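Local coordinates for rhamnose ABC transporter, rhamnose-binding protein (Actinomyces odontolyticus ATCC 17982, PDB 5BQ3) that probably binds a sugar, most likely rhamnose, outside the cell membrane and hands it to an ABC importer, at residues A53-F58 with L274-A279. Sequence-based numbering, arbitrary orientation.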
loop_
_atom_site.group_PDB
_atom_site.type_symbol
_atom_site.label_atom_id
_atom_site.label_comp_id
_atom_site.label_asym_id
_atom_site.label_seq_id
_atom_site.Cartn_x
_atom_site.Cartn_y
_atom_site.Cartn_z
ATOM N N ALA A 53 -14.999 8.186 -10.246
ATOM C CA ALA A 53 -15.215 9.493 -10.880
ATOM C C ALA A 53 -16.426 9.478 -11.825
ATOM O O ALA A 53 -17.130 10.485 -11.928
ATOM C CB ALA A 53 -13.968 9.922 -11.636
ATOM N N GLY A 54 -16.658 8.340 -12.480
ATOM C CA GLY A 54 -17.797 8.118 -13.364
ATOM C C GLY A 54 -19.094 8.042 -12.584
ATOM O O GLY A 54 -20.106 8.602 -13.009
ATOM N N GLU A 55 -19.059 7.360 -11.414
ATOM C CA GLU A 55 -20.183 7.210 -10.484
ATOM C C GLU A 55 -20.589 8.569 -9.906
ATOM O O GLU A 55 -21.781 8.867 -9.824
ATOM C CB GLU A 55 -19.822 6.245 -9.339
ATOM C CG GLU A 55 -19.835 4.774 -9.715
ATOM C CD GLU A 55 -19.395 3.819 -8.622
ATOM O OE1 GLU A 55 -19.645 4.109 -7.429
ATOM O OE2 GLU A 55 -18.818 2.761 -8.964
ATOM N N ILE A 56 -19.585 9.384 -9.510
ATOM C CA ILE A 56 -19.741 10.731 -8.948
ATOM C C ILE A 56 -20.406 11.643 -10.002
ATOM O O ILE A 56 -21.371 12.347 -9.689
ATOM C CB ILE A 56 -18.362 11.275 -8.460
ATOM C CG1 ILE A 56 -17.841 10.477 -7.247
ATOM C CG2 ILE A 56 -18.430 12.760 -8.122
ATOM C CD1 ILE A 56 -16.329 10.472 -7.061
ATOM N N GLY A 57 -19.898 11.591 -11.234
ATOM C CA GLY A 57 -20.425 12.362 -12.351
ATOM C C GLY A 57 -19.569 13.536 -12.777
ATOM O O GLY A 57 -20.110 14.591 -13.120
ATOM N N PHE A 58 -18.228 13.360 -12.780
ATOM C CA PHE A 58 -17.278 14.389 -13.215
ATOM C C PHE A 58 -17.413 14.622 -14.718
ATOM O O PHE A 58 -17.619 13.662 -15.468
ATOM C CB PHE A 58 -15.833 13.988 -12.870
ATOM C CG PHE A 58 -15.366 14.330 -11.474
ATOM C CD1 PHE A 58 -14.839 15.585 -11.189
ATOM C CD2 PHE A 58 -15.398 13.380 -10.460
ATOM C CE1 PHE A 58 -14.383 15.894 -9.904
ATOM C CE2 PHE A 58 -14.941 13.690 -9.175
ATOM C CZ PHE A 58 -14.436 14.944 -8.906
ATOM N N LEU A 274 -8.116 2.244 -3.112
ATOM C CA LEU A 274 -7.350 3.456 -2.829
ATOM C C LEU A 274 -7.725 4.584 -3.808
ATOM O O LEU A 274 -7.966 5.707 -3.366
ATOM C CB LEU A 274 -5.839 3.158 -2.878
ATOM C CG LEU A 274 -4.884 4.338 -2.704
ATOM C CD1 LEU A 274 -4.796 4.769 -1.252
ATOM C CD2 LEU A 274 -3.526 3.986 -3.216
ATOM N N GLY A 275 -7.784 4.267 -5.102
ATOM C CA GLY A 275 -8.172 5.208 -6.148
ATOM C C GLY A 275 -9.627 5.621 -6.023
ATOM O O GLY A 275 -9.969 6.779 -6.284
ATOM N N TYR A 276 -10.483 4.672 -5.589
ATOM C CA TYR A 276 -11.920 4.844 -5.366
ATOM C C TYR A 276 -12.182 5.892 -4.273
ATOM O O TYR A 276 -12.919 6.845 -4.524
ATOM C CB TYR A 276 -12.566 3.490 -4.996
ATOM C CG TYR A 276 -14.077 3.473 -5.061
ATOM C CD1 TYR A 276 -14.742 3.105 -6.228
ATOM C CD2 TYR A 276 -14.847 3.773 -3.940
ATOM C CE1 TYR A 276 -16.135 3.083 -6.292
ATOM C CE2 TYR A 276 -16.239 3.750 -3.990
ATOM C CZ TYR A 276 -16.879 3.404 -5.168
ATOM O OH TYR A 276 -18.253 3.380 -5.210
ATOM N N VAL A 277 -11.563 5.726 -3.081
ATOM C CA VAL A 277 -11.688 6.626 -1.921
ATOM C C VAL A 277 -11.135 8.019 -2.277
ATOM O O VAL A 277 -11.770 9.020 -1.944
ATOM C CB VAL A 277 -11.005 6.031 -0.648
ATOM C CG1 VAL A 277 -10.967 7.034 0.505
ATOM C CG2 VAL A 277 -11.701 4.748 -0.200
ATOM N N ALA A 278 -9.984 8.072 -2.980
ATOM C CA ALA A 278 -9.315 9.309 -3.394
ATOM C C ALA A 278 -10.191 10.177 -4.309
ATOM O O ALA A 278 -10.236 11.391 -4.120
ATOM C CB ALA A 278 -8.003 8.982 -4.084
ATOM N N ALA A 279 -10.899 9.559 -5.278
ATOM C CA ALA A 279 -11.788 10.256 -6.209
ATOM C C ALA A 279 -12.998 10.836 -5.476
ATOM O O ALA A 279 -13.433 11.939 -5.814
ATOM C CB ALA A 279 -12.237 9.314 -7.313
#
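A53 and A279 are the nearest CA pair between 53-58 and 274-279, 5.8 Å apart, where helices 40-56 and 271-287 pack beside the parallel sheet of one lobe of this periplasmic-binding-protein fold. At that approach CB of A279 faces N of A53, both residues being small enough for the backbones to come near. One turn on, I56 lays CD1 against the backbone carbonyl of A279, 3.5 Å from its O, and reaches CB of the same alanine at 4.3 Å. F58 follows G57, the first residue past the helix, with a positive phi of 106°, and turns the edge of its ring toward A279. At the outer side Y276 lies across the end of E55. The Y276 ring is carried toward helix 40-56 by a chi1 of -166°, which sets CG anti to the backbone N. OE1 of E55 also bonds the hydroxyl of Y280, while OH of Y276 accepts a hydrogen bond from the backbone N of N302, tying in a loop. A phenylalanine in place of Y276 would probably cost OE1 of E55 the tyrosine's hydrogen bond and N302 N its acceptor oxygen. From the extended E55 chain, OE1 accepts from the Y276 OH at 2.7 Å, met on the syn side and 23° out of the carboxylate plane.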